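Local coordinates for extracellular solute-binding protein family 1 (Alicyclobacillus acidocaldarius subsp. acidocaldarius, PDB 4OVJ), which probably binds a solute outside the cell, perhaps a sugar, and delivers it to an ABC-type membrane transporter, at residues 24-29 / 54-59; 87-92 / 295-300. One frame throughout, in Å; residues are numbered along the deposited sequence.

In the fold
Both contacts belong to one sheet, in which strand 55-61 lies beside 25-31, then 84-87, then 293-300, the last antiparallel to its neighbour. This order, with one reversed strand returning from far along the chain, is that of the type II solute-binding fold. Contact 1 joins the first two strands, its centre about 31 Å from that of the chain; contact 2 joins the last two, its centre at about 14 Å. Their centres are about 20 Å apart, yet they meet where CZ of Phe29 packs 3.7 Å from CZ3 of Trp298. In relatives the solute sits in a cleft between two lobes, and contact 2, the more central of the two, probably lies nearer that cleft.

Contact 1: residues 24-29 / 54-59; sequences VVTLTF and NIHIQT
The imidazole of His56 lies across Thr26 and Val24 of the parallel neighbouring strand. Its CG sits beside its own backbone N (chi1 -59°), which leans the ring back toward Val24, whose CG2 comes within 3.7 Å of His56 NE2. OG1 of Thr26 stands at the ring's edge, near its plane, 3.5 Å from His56 CD2. On the same face the extended Gln58 runs alongside Thr28, pointing the same way, and its CD is 4.0 Å from Thr28 CG2. Thr26 CG2 touches both His56 O and Gln58 CB, 4.0 Å from the latter. Replacing Thr26 by a glycine would probably open a gap beside Gln58 CB and let the imidazole turn more freely.

Leu27 works on the other face, where its CD1 touches both Ile55 CG2 (3.7 Å) and Ile57 CD1 (3.9 Å); branched aliphatics suit this buried side, while longer polar groups suit the exposed one. Its backbone is held twice: N gives to His56 O at 2.8 Å, and O receives Gln58 N in a nearly straight bond (172°).

Helix 35-51 links the two parallel strands in a beta-alpha-beta crossover and packs on the Leu27 face, where its Phe48 covers Ile55 and Ile57. Phe313 of helix 307-319 packs on Leu27, and strand 84-87 continues the sheet beyond Thr28 through Ile84.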
loop_
_atom_site.group_PDB
_atom_site.type_symbol
_atom_site.label_atom_id
_atom_site.label_comp_id
_atom_site.label_asym_id
_atom_site.label_seq_id
_atom_site.Cartn_x
_atom_site.Cartn_y
_atom_site.Cartn_z
ATOM N N VAL A 24 37.145 10.211 2.927
ATOM C CA VAL A 24 36.280 9.804 1.862
ATOM C C VAL A 24 36.099 8.284 1.826
ATOM O O VAL A 24 37.039 7.516 2.056
ATOM C CB VAL A 24 36.778 10.352 0.507
ATOM C CG1 VAL A 24 38.173 9.846 0.186
ATOM C CG2 VAL A 24 35.810 9.993 -0.604
ATOM N N VAL A 25 34.854 7.867 1.601
ATOM C CA VAL A 25 34.518 6.451 1.438
ATOM C C VAL A 25 33.548 6.318 0.289
ATOM O O VAL A 25 32.936 7.302 -0.127
ATOM C CB VAL A 25 33.884 5.832 2.717
ATOM C CG1 VAL A 25 34.769 6.057 3.937
ATOM C CG2 VAL A 25 32.478 6.353 2.956
ATOM N N THR A 26 33.412 5.095 -0.210
ATOM C CA THR A 26 32.436 4.750 -1.228
ATOM C C THR A 26 31.470 3.690 -0.703
ATOM O O THR A 26 31.892 2.669 -0.135
ATOM C CB THR A 26 33.124 4.212 -2.487
ATOM O OG1 THR A 26 33.980 5.222 -3.015
ATOM C CG2 THR A 26 32.101 3.798 -3.553
ATOM N N LEU A 27 30.180 3.949 -0.901
ATOM C CA LEU A 27 29.114 2.998 -0.597
ATOM C C LEU A 27 28.543 2.476 -1.892
ATOM O O LEU A 27 28.270 3.263 -2.799
ATOM C CB LEU A 27 27.965 3.677 0.149
ATOM C CG LEU A 27 28.293 4.345 1.476
ATOM C CD1 LEU A 27 27.136 5.209 1.945
ATOM C CD2 LEU A 27 28.605 3.292 2.519
ATOM N N THR A 28 28.326 1.167 -1.978
ATOM C CA THR A 28 27.563 0.591 -3.096
ATOM C C THR A 28 26.074 0.547 -2.731
ATOM O O THR A 28 25.723 0.366 -1.572
ATOM C CB THR A 28 28.047 -0.829 -3.426
ATOM O OG1 THR A 28 28.143 -1.579 -2.218
ATOM C CG2 THR A 28 29.406 -0.768 -4.113
ATOM N N PHE A 29 25.213 0.723 -3.729
ATOM C CA PHE A 29 23.779 0.891 -3.531
ATOM C C PHE A 29 23.035 0.122 -4.605
ATOM O O PHE A 29 23.019 0.529 -5.767
ATOM C CB PHE A 29 23.433 2.375 -3.595
ATOM C CG PHE A 29 21.948 2.696 -3.564
ATOM C CD1 PHE A 29 21.034 1.905 -2.889
ATOM C CD2 PHE A 29 21.491 3.863 -4.165
ATOM C CE1 PHE A 29 19.690 2.246 -2.834
ATOM C CE2 PHE A 29 20.157 4.200 -4.122
ATOM C CZ PHE A 29 19.252 3.401 -3.452
ATOM N N ASN A 54 32.119 13.880 0.804
ATOM C CA ASN A 54 33.079 12.858 1.234
ATOM C C ASN A 54 32.523 11.427 1.210
ATOM O O ASN A 54 33.121 10.502 1.767
ATOM C CB ASN A 54 33.626 13.189 2.605
ATOM C CG ASN A 54 32.551 13.357 3.631
ATOM O OD1 ASN A 54 31.380 13.608 3.304
ATOM N ND2 ASN A 54 32.938 13.248 4.892
ATOM N N ILE A 55 31.384 11.242 0.554
ATOM C CA ILE A 55 30.817 9.913 0.376
ATOM C C ILE A 55 30.466 9.744 -1.097
ATOM O O ILE A 55 29.580 10.429 -1.625
ATOM C CB ILE A 55 29.567 9.698 1.257
ATOM C CG1 ILE A 55 29.908 9.939 2.732
ATOM C CG2 ILE A 55 29.023 8.276 1.068
ATOM C CD1 ILE A 55 28.707 10.023 3.674
ATOM N N HIS A 56 31.147 8.823 -1.762
ATOM C CA HIS A 56 30.749 8.422 -3.094
ATOM C C HIS A 56 29.693 7.324 -3.017
ATOM O O HIS A 56 29.761 6.430 -2.162
ATOM C CB HIS A 56 31.918 7.836 -3.868
ATOM C CG HIS A 56 33.085 8.754 -4.040
ATOM N ND1 HIS A 56 32.992 9.971 -4.674
ATOM C CD2 HIS A 56 34.393 8.575 -3.758
ATOM C CE1 HIS A 56 34.188 10.529 -4.730
ATOM N NE2 HIS A 56 35.053 9.700 -4.181
ATOM N N ILE A 57 28.735 7.380 -3.923
ATOM C CA ILE A 57 27.773 6.311 -4.096
ATOM C C ILE A 57 28.024 5.632 -5.438
ATOM O O ILE A 57 28.048 6.283 -6.490
ATOM C CB ILE A 57 26.326 6.831 -4.052
ATOM C CG1 ILE A 57 26.064 7.576 -2.748
ATOM C CG2 ILE A 57 25.351 5.672 -4.232
ATOM C CD1 ILE A 57 26.218 6.731 -1.498
ATOM N N GLN A 58 28.238 4.320 -5.377
ATOM C CA GLN A 58 28.355 3.504 -6.551
ATOM C C GLN A 58 27.059 2.726 -6.718
ATOM O O GLN A 58 26.802 1.769 -5.991
ATOM C CB GLN A 58 29.548 2.572 -6.394
ATOM C CG GLN A 58 29.780 1.669 -7.576
ATOM C CD GLN A 58 30.988 0.775 -7.391
ATOM O OE1 GLN A 58 31.935 1.125 -6.697
ATOM N NE2 GLN A 58 30.954 -0.390 -8.018
ATOM N N THR A 59 26.231 3.133 -7.676
ATOM C CA THR A 59 24.954 2.460 -7.872
ATOM C C THR A 59 25.135 1.117 -8.559
ATOM O O THR A 59 26.029 0.941 -9.392
ATOM C CB THR A 59 23.956 3.327 -8.650
ATOM O OG1 THR A 59 24.491 3.657 -9.940
ATOM C CG2 THR A 59 23.659 4.589 -7.875
#

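Contact 2: residues 87-92 / 295-300; sequences MDYEYI and SQFWSI
Phe297 and Met87, a selenomethionine, form an antiparallel hydrogen-bonded pair: Met87 N gives to Phe297 O and Phe297 N gives to Met87 O, both at 2.8 Å. From there the phenylalanine reaches along the loop that follows Met87. Its CB touches Met87 CB at 4.1 Å. The -63° first torsion puts CG opposite the carbonyl carbon and brings a ring edge to Met87 O, in plane and 3.7 Å from Phe297 CD1. Farther out, Phe297 CE1 meets Tyr89 N obliquely at 3.7 Å, and Phe297 CZ comes to 3.9 Å from Tyr89 CD1. Phe297 CD2 is nearest to Ile92 CD1, which lies over one face; a flat, apolar residue suits this buried place.

Polar atoms complete the join. Asp88 OD2 accepts from Glu90 N in an Asx turn, and OD1 of Asp88 faces a water that accepts from Tyr89 N at 2.9 Å and lies within bonding distance of Ser295 O. Ser299 OG, bonded to Tyr130 O, packs against Met87 CB. The chemistry is thus divided: backbone bonds fix the register, the phenyl ring fills the apolar side, and carboxylate and water provide partners for the backbone N-H groups where the loop leaves the sheet.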
loop_
_atom_site.group_PDB
_atom_site.type_symbol
_atom_site.label_atom_id
_atom_site.label_comp_id
_atom_site.label_asym_id
_atom_site.label_seq_id
_atom_site.Cartn_x
_atom_site.Cartn_y
_atom_site.Cartn_z
HETATM N N MSE A 87 14.992 -3.263 -0.527
HETATM C CA MSE A 87 14.474 -4.534 -0.035
HETATM C C MSE A 87 12.976 -4.531 -0.167
HETATM O O MSE A 87 12.342 -3.477 -0.167
HETATM C CB MSE A 87 14.957 -4.694 1.401
HETATM C CG MSE A 87 14.539 -5.975 2.124
HETATM SE SE MSE A 87 15.181 -7.609 1.239
HETATM C CE MSE A 87 17.033 -7.164 0.753
ATOM N N ASP A 88 12.415 -5.725 -0.298
ATOM C CA ASP A 88 10.983 -5.906 -0.417
ATOM C C ASP A 88 10.434 -6.703 0.770
ATOM O O ASP A 88 11.114 -7.567 1.340
ATOM C CB ASP A 88 10.618 -6.632 -1.698
ATOM C CG ASP A 88 9.105 -6.628 -1.949
ATOM O OD1 ASP A 88 8.560 -5.559 -2.324
ATOM O OD2 ASP A 88 8.461 -7.687 -1.762
ATOM N N TYR A 89 9.187 -6.415 1.120
ATOM C CA TYR A 89 8.496 -7.098 2.218
ATOM C C TYR A 89 8.520 -8.621 2.085
ATOM O O TYR A 89 8.634 -9.330 3.090
ATOM C CB TYR A 89 7.054 -6.583 2.315
ATOM C CG TYR A 89 6.340 -6.886 3.612
ATOM C CD1 TYR A 89 6.944 -6.653 4.845
ATOM C CD2 TYR A 89 5.044 -7.385 3.603
ATOM C CE1 TYR A 89 6.285 -6.925 6.033
ATOM C CE2 TYR A 89 4.369 -7.657 4.779
ATOM C CZ TYR A 89 4.995 -7.432 5.998
ATOM O OH TYR A 89 4.327 -7.711 7.166
ATOM N N GLU A 90 8.425 -9.119 0.856
ATOM C CA GLU A 90 8.459 -10.562 0.574
ATOM C C GLU A 90 9.767 -11.254 1.012
ATOM O O GLU A 90 9.760 -12.439 1.386
ATOM C CB GLU A 90 8.238 -10.796 -0.932
ATOM C CG GLU A 90 8.367 -12.255 -1.366
ATOM C CD GLU A 90 7.992 -12.508 -2.817
ATOM O OE1 GLU A 90 7.761 -11.537 -3.579
ATOM O OE2 GLU A 90 7.938 -13.700 -3.196
ATOM N N TYR A 91 10.878 -10.532 0.933
ATOM C CA TYR A 91 12.200 -11.121 1.121
ATOM C C TYR A 91 12.944 -10.704 2.382
ATOM O O TYR A 91 13.981 -11.291 2.723
ATOM C CB TYR A 91 13.059 -10.785 -0.088
ATOM C CG TYR A 91 12.608 -11.469 -1.365
ATOM C CD1 TYR A 91 12.542 -12.852 -1.451
ATOM C CD2 TYR A 91 12.248 -10.732 -2.473
ATOM C CE1 TYR A 91 12.129 -13.474 -2.618
ATOM C CE2 TYR A 91 11.849 -11.340 -3.644
ATOM C CZ TYR A 91 11.787 -12.703 -3.714
ATOM O OH TYR A 91 11.384 -13.288 -4.886
ATOM N N ILE A 92 12.428 -9.716 3.097
ATOM C CA ILE A 92 13.174 -9.157 4.212
ATOM C C ILE A 92 13.403 -10.195 5.320
ATOM O O ILE A 92 14.484 -10.232 5.906
ATOM C CB ILE A 92 12.532 -7.851 4.745
ATOM C CG1 ILE A 92 13.484 -7.159 5.727
ATOM C CG2 ILE A 92 11.160 -8.110 5.350
ATOM C CD1 ILE A 92 13.111 -5.720 6.003
ATOM N N SER A 295 5.882 0.380 0.363
ATOM C CA SER A 295 6.133 0.062 -1.035
ATOM C C SER A 295 7.382 -0.805 -1.163
ATOM O O SER A 295 7.417 -1.772 -1.921
ATOM C CB SER A 295 6.325 1.341 -1.833
ATOM O OG SER A 295 5.180 2.157 -1.686
ATOM N N GLN A 296 8.404 -0.400 -0.435
ATOM C CA GLN A 296 9.724 -1.018 -0.457
ATOM C C GLN A 296 10.423 -0.547 0.796
ATOM O O GLN A 296 9.859 0.227 1.559
ATOM C CB GLN A 296 10.576 -0.593 -1.664
ATOM C CG GLN A 296 9.872 -0.211 -2.941
ATOM C CD GLN A 296 10.820 0.385 -3.951
ATOM O OE1 GLN A 296 11.769 1.107 -3.587
ATOM N NE2 GLN A 296 10.580 0.104 -5.215
ATOM N N PHE A 297 11.646 -1.009 1.005
ATOM C CA PHE A 297 12.444 -0.674 2.174
ATOM C C PHE A 297 13.862 -0.321 1.764
ATOM O O PHE A 297 14.370 -0.837 0.769
ATOM C CB PHE A 297 12.583 -1.866 3.131
ATOM C CG PHE A 297 11.306 -2.347 3.723
ATOM C CD1 PHE A 297 10.464 -3.172 2.997
ATOM C CD2 PHE A 297 10.966 -2.031 5.037
ATOM C CE1 PHE A 297 9.271 -3.615 3.535
ATOM C CE2 PHE A 297 9.783 -2.498 5.584
ATOM C CZ PHE A 297 8.929 -3.276 4.825
ATOM N N TRP A 298 14.511 0.517 2.572
ATOM C CA TRP A 298 15.958 0.657 2.544
ATOM C C TRP A 298 16.539 -0.234 3.640
ATOM O O TRP A 298 16.116 -0.158 4.789
ATOM C CB TRP A 298 16.410 2.089 2.815
ATOM C CG TRP A 298 15.827 3.137 1.943
ATOM C CD1 TRP A 298 15.207 4.269 2.369
ATOM C CD2 TRP A 298 15.797 3.178 0.510
ATOM N NE1 TRP A 298 14.804 5.020 1.301
ATOM C CE2 TRP A 298 15.147 4.374 0.145
ATOM C CE3 TRP A 298 16.251 2.322 -0.501
ATOM C CZ2 TRP A 298 14.935 4.725 -1.181
ATOM C CZ3 TRP A 298 16.048 2.684 -1.817
ATOM C CH2 TRP A 298 15.401 3.874 -2.142
ATOM N N SER A 299 17.529 -1.045 3.270
ATOM C CA SER A 299 18.246 -1.890 4.207
ATOM C C SER A 299 19.757 -1.674 4.012
ATOM O O SER A 299 20.212 -1.222 2.954
ATOM C CB SER A 299 17.888 -3.357 3.972
ATOM O OG SER A 299 16.531 -3.659 4.300
ATOM N N ILE A 300 20.518 -1.999 5.041
ATOM C CA ILE A 300 21.964 -1.877 5.023
ATOM C C ILE A 300 22.579 -3.259 5.257
ATOM O O ILE A 300 22.091 -4.034 6.076
ATOM C CB ILE A 300 22.446 -0.877 6.090
ATOM C CG1 ILE A 300 21.886 0.512 5.803
ATOM C CG2 ILE A 300 23.980 -0.809 6.159
ATOM C CD1 ILE A 300 22.137 1.535 6.890
HETATM O O HOH W 1 7.975 -4.051 0.014
#